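PDB 3WYD: LC-Est1C from Uncultured organism, which hydrolyses carboxylic ester bonds as the C-terminal esterase domain of a metagenome-derived alpha/beta hydrolase. Local coordinates for residues A[121-126]-A[137-142]; A[23-28]-A[70-75]; A[172-177]-A[189-194]. All blocks are in the same frame, centred on the assembly; numbering follows the deposited sequence.

Contact 1. Residues A[121-126]-A[137-142]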
loop_
_atom_site.group_PDB
_atom_site.type_symbol
_atom_site.label_atom_id
_atom_site.label_comp_id
_atom_site.label_asym_id
_atom_site.label_seq_id
_atom_site.Cartn_x
_atom_site.Cartn_y
_atom_site.Cartn_z
ATOM N N TYR A 121 2.937 0.490 -7.578
ATOM C CA TYR A 121 2.640 -0.950 -7.583
ATOM C C TYR A 121 1.421 -1.259 -8.429
ATOM O O TYR A 121 1.460 -2.173 -9.258
ATOM C CB TYR A 121 2.398 -1.429 -6.140
ATOM C CG TYR A 121 3.671 -1.763 -5.352
ATOM C CD1 TYR A 121 4.342 -0.793 -4.642
ATOM C CD2 TYR A 121 4.185 -3.062 -5.339
ATOM C CE1 TYR A 121 5.522 -1.086 -3.942
ATOM C CE2 TYR A 121 5.379 -3.359 -4.654
ATOM C CZ TYR A 121 6.059 -2.344 -3.997
ATOM O OH TYR A 121 7.223 -2.567 -3.333
ATOM N N GLY A 122 0.388 -0.438 -8.297
ATOM C CA GLY A 122 -0.816 -0.649 -9.075
ATOM C C GLY A 122 -0.615 -0.491 -10.558
ATOM O O GLY A 122 -1.204 -1.211 -11.358
ATOM N N THR A 123 0.184 0.502 -10.946
ATOM C CA THR A 123 0.467 0.691 -12.377
ATOM C C THR A 123 1.024 -0.591 -12.995
ATOM O O THR A 123 0.586 -1.015 -14.069
ATOM C CB THR A 123 1.457 1.855 -12.593
ATOM O OG1 THR A 123 0.838 3.084 -12.203
ATOM C CG2 THR A 123 1.872 2.025 -14.048
ATOM N N TRP A 124 2.025 -1.167 -12.352
ATOM C CA TRP A 124 2.570 -2.412 -12.894
ATOM C C TRP A 124 1.607 -3.584 -12.794
ATOM O O TRP A 124 1.498 -4.356 -13.758
ATOM C CB TRP A 124 3.873 -2.782 -12.181
ATOM C CG TRP A 124 5.131 -2.275 -12.908
ATOM C CD1 TRP A 124 5.376 -2.352 -14.247
ATOM C CD2 TRP A 124 6.278 -1.634 -12.323
ATOM N NE1 TRP A 124 6.616 -1.818 -14.531
ATOM C CE2 TRP A 124 7.229 -1.453 -13.354
ATOM C CE3 TRP A 124 6.634 -1.309 -11.004
ATOM C CZ2 TRP A 124 8.526 -0.934 -13.105
ATOM C CZ3 TRP A 124 7.896 -0.738 -10.744
ATOM C CH2 TRP A 124 8.816 -0.530 -11.821
ATOM N N SER A 125 0.985 -3.768 -11.638
ATOM C CA SER A 125 0.166 -4.993 -11.491
ATOM C C SER A 125 -1.060 -4.977 -12.385
ATOM O O SER A 125 -1.429 -6.021 -12.982
ATOM C CB SER A 125 -0.200 -5.257 -10.039
ATOM O OG SER A 125 -0.986 -4.236 -9.520
ATOM N N ILE A 126 -1.707 -3.824 -12.520
ATOM C CA ILE A 126 -2.868 -3.742 -13.404
ATOM C C ILE A 126 -2.491 -3.972 -14.851
ATOM O O ILE A 126 -3.173 -4.660 -15.584
ATOM C CB ILE A 126 -3.635 -2.443 -13.181
ATOM C CG1 ILE A 126 -4.183 -2.431 -11.757
ATOM C CG2 ILE A 126 -4.690 -2.186 -14.300
ATOM C CD1 ILE A 126 -4.758 -0.998 -11.427
ATOM N N LEU A 137 3.496 3.245 -19.604
ATOM C CA LEU A 137 3.304 3.247 -18.150
ATOM C C LEU A 137 4.357 4.097 -17.474
ATOM O O LEU A 137 5.488 4.190 -17.964
ATOM C CB LEU A 137 3.437 1.832 -17.569
ATOM C CG LEU A 137 2.547 0.770 -18.210
ATOM C CD1 LEU A 137 3.034 -0.607 -17.727
ATOM C CD2 LEU A 137 1.098 0.970 -17.849
ATOM N N ALA A 138 4.053 4.660 -16.297
ATOM C CA ALA A 138 5.067 5.386 -15.514
ATOM C C ALA A 138 4.854 5.133 -14.012
ATOM O O ALA A 138 4.272 5.969 -13.291
ATOM C CB ALA A 138 5.025 6.893 -15.846
ATOM N N PRO A 139 5.353 3.997 -13.512
ATOM C CA PRO A 139 5.314 3.789 -12.050
ATOM C C PRO A 139 6.368 4.587 -11.291
ATOM O O PRO A 139 7.581 4.586 -11.661
ATOM C CB PRO A 139 5.558 2.280 -11.899
ATOM C CG PRO A 139 6.344 1.929 -13.147
ATOM C CD PRO A 139 5.910 2.851 -14.245
ATOM N N VAL A 140 5.923 5.232 -10.214
ATOM C CA VAL A 140 6.795 6.101 -9.411
ATOM C C VAL A 140 6.870 5.574 -7.968
ATOM O O VAL A 140 5.835 5.445 -7.307
ATOM C CB VAL A 140 6.239 7.547 -9.416
ATOM C CG1 VAL A 140 7.146 8.460 -8.582
ATOM C CG2 VAL A 140 6.165 8.065 -10.889
ATOM N N ALA A 141 8.084 5.254 -7.511
ATOM C CA ALA A 141 8.335 4.772 -6.144
ATOM C C ALA A 141 7.482 3.549 -5.829
ATOM O O ALA A 141 6.957 3.377 -4.727
ATOM C CB ALA A 141 8.161 5.924 -5.096
ATOM N N GLY A 142 7.422 2.655 -6.819
ATOM C CA GLY A 142 6.700 1.389 -6.663
ATOM C C GLY A 142 7.578 0.165 -6.740
ATOM O O GLY A 142 8.755 0.173 -6.382
#
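P139 presses its ring against the indole of W124, a CH-pi contact between helix 121-126 and strand 137-140. The CG atom of P139 stands 3.4 Å from the centroid of the six-membered ring of W124, only 9° off the ring normal, so the methylene sits squarely over the middle of one face. CB of P139 lies over the same ring nearer its rim, 3.9 Å from CE3 of W124.

Aliphatic packing continues toward the start of the strand segment. T123 points its CB at the strand, and its CG2 lies anti to the backbone N, which directs this methyl at L137 and P139 and leaves OG1 (chi1 -66°) beside the backbone N. CG2 of T123 meets CB of L137 at 3.9 Å, and the T123 and L137 side chains run alongside in opposite senses; CD of P139 adds a further neighbour at 4.1 Å from CG2 of T123.

Strand 110-116, helix 118-129 and strand 136-140 form a beta-alpha-beta crossover of the alpha/beta hydrolase fold, and this contact lays the helix on the second of its strands; the axes of segments 121-126 and 137-140 approach to 7.4 Å. The helix starts within a probable nucleophile elbow of GxSxG type, which T123 also touches.

Main-chain atoms carry the rest. The glycine G142, just beyond the strand, lies under one face of the Y121 ring, its C atom 3.7 Å from CE1 of Y121, and the same G142 carbon is near the edge of the W124 ring.

No hydrogen bond links the two segments; the polar ends turn to other partners, OG1 of T123 to the carbonyl of G119 and NE1 of W124 to OE1 of Q157.

Contact 2. Residues A[23-28]-A[70-75]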
loop_
_atom_site.group_PDB
_atom_site.type_symbol
_atom_site.label_atom_id
_atom_site.label_comp_id
_atom_site.label_asym_id
_atom_site.label_seq_id
_atom_site.Cartn_x
_atom_site.Cartn_y
_atom_site.Cartn_z
ATOM N N TYR A 23 -14.524 8.242 -8.725
ATOM C CA TYR A 23 -13.292 8.719 -9.305
ATOM C C TYR A 23 -13.421 10.187 -9.615
ATOM O O TYR A 23 -14.545 10.735 -9.581
ATOM C CB TYR A 23 -12.899 7.902 -10.543
ATOM C CG TYR A 23 -13.878 7.956 -11.685
ATOM C CD1 TYR A 23 -14.965 7.094 -11.721
ATOM C CD2 TYR A 23 -13.658 8.765 -12.757
ATOM C CE1 TYR A 23 -15.808 7.036 -12.843
ATOM C CE2 TYR A 23 -14.486 8.751 -13.851
ATOM C CZ TYR A 23 -15.558 7.875 -13.881
ATOM O OH TYR A 23 -16.398 7.895 -14.974
ATOM N N ARG A 24 -12.300 10.860 -9.834
ATOM C CA ARG A 24 -12.281 12.244 -10.278
ATOM C C ARG A 24 -11.815 12.294 -11.710
ATOM O O ARG A 24 -11.015 11.462 -12.148
ATOM C CB ARG A 24 -11.354 13.113 -9.410
ATOM C CG ARG A 24 -11.863 13.313 -7.993
ATOM C CD ARG A 24 -12.914 14.439 -7.944
ATOM N NE ARG A 24 -12.563 15.676 -8.659
ATOM C CZ ARG A 24 -11.896 16.706 -8.142
ATOM N NH1 ARG A 24 -11.417 16.665 -6.905
ATOM N NH2 ARG A 24 -11.710 17.813 -8.851
ATOM N N LEU A 25 -12.307 13.267 -12.445
ATOM C CA LEU A 25 -11.994 13.414 -13.837
ATOM C C LEU A 25 -11.488 14.829 -14.122
ATOM O O LEU A 25 -12.041 15.817 -13.600
ATOM C CB LEU A 25 -13.248 13.105 -14.645
ATOM C CG LEU A 25 -13.127 12.622 -16.073
ATOM C CD1 LEU A 25 -12.373 11.316 -16.240
ATOM C CD2 LEU A 25 -14.576 12.455 -16.534
ATOM N N TYR A 26 -10.383 14.951 -14.853
ATOM C CA TYR A 26 -9.999 16.230 -15.456
ATOM C C TYR A 26 -10.212 16.191 -16.946
ATOM O O TYR A 26 -9.723 15.294 -17.626
ATOM C CB TYR A 26 -8.521 16.582 -15.197
ATOM C CG TYR A 26 -8.195 17.986 -15.703
ATOM C CD1 TYR A 26 -8.550 19.100 -14.948
ATOM C CD2 TYR A 26 -7.706 18.192 -16.990
ATOM C CE1 TYR A 26 -8.332 20.390 -15.437
ATOM C CE2 TYR A 26 -7.506 19.466 -17.495
ATOM C CZ TYR A 26 -7.853 20.567 -16.710
ATOM O OH TYR A 26 -7.656 21.840 -17.212
ATOM N N VAL A 27 -10.904 17.210 -17.498
ATOM C CA VAL A 27 -11.187 17.297 -18.947
ATOM C C VAL A 27 -10.630 18.631 -19.488
ATOM O O VAL A 27 -11.003 19.712 -18.983
ATOM C CB VAL A 27 -12.726 17.194 -19.207
ATOM C CG1 VAL A 27 -13.072 17.385 -20.695
ATOM C CG2 VAL A 27 -13.260 15.858 -18.752
ATOM N N PRO A 28 -9.657 18.581 -20.413
ATOM C CA PRO A 28 -9.045 19.830 -20.891
ATOM C C PRO A 28 -10.044 20.769 -21.530
ATOM O O PRO A 28 -11.075 20.336 -22.037
ATOM C CB PRO A 28 -8.044 19.380 -21.952
ATOM C CG PRO A 28 -7.749 17.968 -21.594
ATOM C CD PRO A 28 -8.980 17.405 -20.986
ATOM N N GLY A 70 -3.310 18.391 -23.338
ATOM C CA GLY A 70 -4.587 17.879 -23.840
ATOM C C GLY A 70 -4.905 16.433 -23.496
ATOM O O GLY A 70 -5.379 15.692 -24.329
ATOM N N TYR A 71 -4.714 16.078 -22.236
ATOM C CA TYR A 71 -5.102 14.753 -21.754
ATOM C C TYR A 71 -6.327 14.830 -20.885
ATOM O O TYR A 71 -6.373 15.699 -19.997
ATOM C CB TYR A 71 -3.991 14.179 -20.844
ATOM C CG TYR A 71 -2.743 13.736 -21.561
ATOM C CD1 TYR A 71 -1.788 14.651 -22.034
ATOM C CD2 TYR A 71 -2.575 12.388 -21.878
ATOM C CE1 TYR A 71 -0.665 14.216 -22.740
ATOM C CE2 TYR A 71 -1.475 11.952 -22.581
ATOM C CZ TYR A 71 -0.514 12.835 -23.002
ATOM O OH TYR A 71 0.612 12.405 -23.650
ATOM N N ILE A 72 -7.266 13.900 -21.050
ATOM C CA ILE A 72 -8.275 13.628 -20.038
ATOM C C ILE A 72 -7.585 12.789 -18.959
ATOM O O ILE A 72 -6.727 11.969 -19.311
ATOM C CB ILE A 72 -9.467 12.845 -20.623
ATOM C CG1 ILE A 72 -10.213 13.782 -21.578
ATOM C CG2 ILE A 72 -10.384 12.363 -19.559
ATOM C CD1 ILE A 72 -11.303 13.102 -22.376
ATOM N N VAL A 73 -7.780 13.128 -17.676
ATOM C CA VAL A 73 -7.172 12.352 -16.562
ATOM C C VAL A 73 -8.292 11.757 -15.726
ATOM O O VAL A 73 -9.239 12.462 -15.354
ATOM C CB VAL A 73 -6.306 13.251 -15.643
ATOM C CG1 VAL A 73 -5.632 12.395 -14.538
ATOM C CG2 VAL A 73 -5.252 14.019 -16.461
ATOM N N ALA A 74 -8.209 10.470 -15.408
ATOM C CA ALA A 74 -9.090 9.870 -14.416
ATOM C C ALA A 74 -8.309 9.382 -13.226
ATOM O O ALA A 74 -7.283 8.690 -13.376
ATOM C CB ALA A 74 -9.922 8.690 -15.032
ATOM N N CYS A 75 -8.806 9.694 -12.045
ATOM C CA CYS A 75 -8.135 9.319 -10.783
ATOM C C CYS A 75 -9.060 8.448 -9.968
ATOM O O CYS A 75 -9.985 8.971 -9.296
ATOM C CB CYS A 75 -7.835 10.602 -10.010
ATOM S SG CYS A 75 -6.692 11.674 -10.899
#
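R24 and C75 face each other as an antiparallel hydrogen-bonded pair, exchanging two backbone bonds: N of C75 donates to O of R24 at 2.8 Å, and N of R24 returns a bond to O of C75 at 3.0 Å. The return bond leaves its donor tilted 34° from the carbonyl plane. Y26 and V73 repeat the pattern, with N of Y26 2.8 Å from O of V73 and N of V73 2.9 Å from O of Y26. Between them L25 and A74 make the non-hydrogen-bonded pair, where CA-H groups approach carbonyl oxygens, as CA of L25 does O of V73 at 3.3 Å.

Side chains then pack along both faces of this ladder. In L25 the CG is roughly anti to the backbone N (chi1 -155°), and the second torsion (chi2 61°) then brings CD1 back over the neighbouring strand, 3.8 Å from CB of A74 and 4.0 Å from CG2 of I72. On the face shared by R24, C75, Y26 and V73, CB of Y26 meets CB of V73 at 4.0 Å. Past the end of the ladder, the P28 ring lies against the backbone around Y71, whose buried carbonyl oxygen has no polar partner in the model.

Strand 23-26 is one of the two outermost strands of the chain's mixed sheet, antiparallel to strand 72-76, which continues by parallel pairing onto strand 37-43. Helix 88-103 covers the L25 and A74 face, where the hydroxyl of Y23 bonds E99, while helix 57-69 lies against Y26 and V73 and offers E67 to the Y26 hydroxyl.

Contact 3. Residues A[172-177]-A[189-194]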
loop_
_atom_site.group_PDB
_atom_site.type_symbol
_atom_site.label_atom_id
_atom_site.label_comp_id
_atom_site.label_asym_id
_atom_site.label_seq_id
_atom_site.Cartn_x
_atom_site.Cartn_y
_atom_site.Cartn_z
ATOM N N ARG A 172 13.350 -2.082 -5.171
ATOM C CA ARG A 172 12.065 -2.573 -5.719
ATOM C C ARG A 172 11.861 -2.081 -7.151
ATOM O O ARG A 172 11.332 -2.849 -7.977
ATOM C CB ARG A 172 10.878 -2.178 -4.819
ATOM C CG ARG A 172 10.967 -2.695 -3.391
ATOM C CD ARG A 172 11.052 -4.245 -3.332
ATOM N NE ARG A 172 11.147 -4.670 -1.945
ATOM C CZ ARG A 172 12.275 -4.669 -1.242
ATOM N NH1 ARG A 172 13.456 -4.559 -1.848
ATOM N NH2 ARG A 172 12.246 -4.906 0.067
ATOM N N SER A 173 12.364 -0.888 -7.508
ATOM C CA SER A 173 12.298 -0.483 -8.909
ATOM C C SER A 173 13.473 -1.102 -9.664
ATOM O O SER A 173 13.342 -1.456 -10.847
ATOM C CB SER A 173 12.311 1.036 -9.060
ATOM O OG SER A 173 11.009 1.546 -8.884
ATOM N N ARG A 174 14.652 -1.157 -9.039
ATOM C CA ARG A 174 15.828 -1.636 -9.780
ATOM C C ARG A 174 15.580 -3.038 -10.309
ATOM O O ARG A 174 15.964 -3.338 -11.437
ATOM C CB ARG A 174 17.060 -1.608 -8.887
ATOM C CG ARG A 174 17.562 -0.247 -8.534
ATOM C CD ARG A 174 18.733 -0.352 -7.539
ATOM N NE ARG A 174 19.316 0.951 -7.268
ATOM C CZ ARG A 174 20.180 1.200 -6.283
ATOM N NH1 ARG A 174 20.530 0.224 -5.450
ATOM N NH2 ARG A 174 20.586 2.443 -6.074
ATOM N N VAL A 175 14.975 -3.912 -9.517
ATOM C CA VAL A 175 14.795 -5.293 -9.969
ATOM C C VAL A 175 13.809 -5.382 -11.135
ATOM O O VAL A 175 13.929 -6.259 -11.995
ATOM C CB VAL A 175 14.424 -6.252 -8.851
ATOM C CG1 VAL A 175 15.595 -6.350 -7.835
ATOM C CG2 VAL A 175 13.106 -5.870 -8.192
ATOM N N MET A 176 12.841 -4.461 -11.183
ATOM C CA MET A 176 11.868 -4.466 -12.262
ATOM C C MET A 176 12.484 -3.965 -13.567
ATOM O O MET A 176 12.295 -4.548 -14.599
ATOM C CB MET A 176 10.702 -3.546 -11.900
ATOM C CG MET A 176 9.923 -3.938 -10.666
ATOM S SD MET A 176 9.060 -5.535 -10.798
ATOM C CE MET A 176 7.521 -4.966 -11.511
ATOM N N VAL A 177 13.292 -2.916 -13.470
ATOM C CA VAL A 177 14.027 -2.386 -14.623
ATOM C C VAL A 177 14.985 -3.464 -15.155
ATOM O O VAL A 177 15.065 -3.652 -16.372
ATOM C CB VAL A 177 14.797 -1.112 -14.241
ATOM C CG1 VAL A 177 15.661 -0.622 -15.421
ATOM C CG2 VAL A 177 13.835 -0.007 -13.849
ATOM N N TYR A 189 14.767 4.684 -16.968
ATOM C CA TYR A 189 14.680 4.648 -15.517
ATOM C C TYR A 189 15.367 5.900 -15.004
ATOM O O TYR A 189 16.573 6.118 -15.244
ATOM C CB TYR A 189 15.395 3.398 -15.008
ATOM C CG TYR A 189 15.528 3.272 -13.488
ATOM C CD1 TYR A 189 14.498 3.715 -12.658
ATOM C CD2 TYR A 189 16.660 2.676 -12.899
ATOM C CE1 TYR A 189 14.609 3.563 -11.250
ATOM C CE2 TYR A 189 16.737 2.513 -11.514
ATOM C CZ TYR A 189 15.714 2.986 -10.723
ATOM O OH TYR A 189 15.791 2.861 -9.353
ATOM N N ILE A 190 14.588 6.686 -14.268
ATOM C CA ILE A 190 15.084 7.896 -13.571
ATOM C C ILE A 190 15.237 7.537 -12.120
ATOM O O ILE A 190 14.273 7.539 -11.341
ATOM C CB ILE A 190 14.153 9.108 -13.778
ATOM C CG1 ILE A 190 14.040 9.425 -15.278
ATOM C CG2 ILE A 190 14.692 10.348 -12.974
ATOM C CD1 ILE A 190 12.988 10.474 -15.605
ATOM N N GLU A 191 16.477 7.272 -11.714
ATOM C CA GLU A 191 16.765 7.055 -10.304
ATOM C C GLU A 191 17.341 8.352 -9.737
ATOM O O GLU A 191 18.343 8.868 -10.266
ATOM C CB GLU A 191 17.744 5.931 -10.106
ATOM C CG GLU A 191 17.862 5.572 -8.622
ATOM C CD GLU A 191 18.785 4.413 -8.373
ATOM O OE1 GLU A 191 18.438 3.274 -8.750
ATOM O OE2 GLU A 191 19.890 4.624 -7.820
ATOM N N ILE A 192 16.661 8.927 -8.733
ATOM C CA ILE A 192 17.018 10.275 -8.270
ATOM C C ILE A 192 17.919 10.216 -7.057
ATOM O O ILE A 192 17.540 9.671 -6.010
ATOM C CB ILE A 192 15.768 11.068 -7.942
ATOM C CG1 ILE A 192 14.961 11.254 -9.218
ATOM C CG2 ILE A 192 16.134 12.425 -7.269
ATOM C CD1 ILE A 192 13.588 11.831 -9.049
ATOM N N PRO A 193 19.183 10.613 -7.219
ATOM C CA PRO A 193 20.094 10.545 -6.071
ATOM C C PRO A 193 19.642 11.408 -4.908
ATOM O O PRO A 193 19.284 12.568 -5.115
ATOM C CB PRO A 193 21.426 11.073 -6.662
ATOM C CG PRO A 193 21.309 10.882 -8.104
ATOM C CD PRO A 193 19.859 11.034 -8.466
ATOM N N GLY A 194 19.515 10.770 -3.745
ATOM C CA GLY A 194 18.972 11.403 -2.531
ATOM C C GLY A 194 17.445 11.451 -2.488
ATOM O O GLY A 194 16.865 11.933 -1.497
#
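OE1 of E191 is gripped by two donors, NE of R174 across the contact and the hydroxyl of Y189 two residues back on its own strand. The Y189 OH bond is 2.7 Å long and uses the anti lone pair of E191 OE1, whereas R174 approaches from the syn side. R174 thereby ties helix 171-181 to the edge strand 187-192, closing a beta-alpha-beta crossover that begins with strand 157-162 in the alpha/beta hydrolase fold, while the Y189 bond braces the carboxylate from within the strand.

R174 holds the carboxylate side-on, one nitrogen to each oxygen: NE lies 2.9 Å from OE1 of E191, and NH2 lies 2.9 Å from OE2 of E191. Both bonds are almost straight, at 171°. The oxygens lie close to the guanidinium plane, but the carboxylate is turned 33° against it, so each nitrogen meets its oxygen from somewhat outside the carboxylate plane. An arginine chain extended from CG to NE carries the group out from the helix to the strand. E191, with CG anti to the backbone N (chi1 -171°) and its chain extended beyond, comes to meet it. Three bonds thereby fix the rotation of the carboxylate, and the positive charge beside it would be expected to favour its ionised form.

Beneath this salt bridge the Y189 ring lies between helix and strand. S173 and R174 lie obliquely about its hydroxyl end, with CG of R174 3.7 Å from OH of Y189. The hydroxyl of S173 bonds ND1 of H161 on strand 157-162. E191 N lies over one face of the ring; on the opposite face the V177 methyl CG2 makes a CH-pi contact, offset toward the rim, 3.7 Å from CG of Y189.

In the fold
All three contacts reach one mixed sheet but occupy different depths. Contact 1 is the buried one, on strand 136-140 in the sheet's interior; contacts 2 and 3 are partly buried and involve its outermost strands, 23-26 and 187-192, with centres about 28 Å apart. Chemistry follows place: contact 1 is apolar, contact 2 is a strand pair joined by main-chain bonds, and contact 3 adds a salt bridge to its packing. Contacts 1 and 3 both set a crossover helix on a strand, and they touch each other, W124 CH2 lying 3.6 Å from M176 CB. Contact 2 stays apart, its nearest atoms about 10 Å from contact 1.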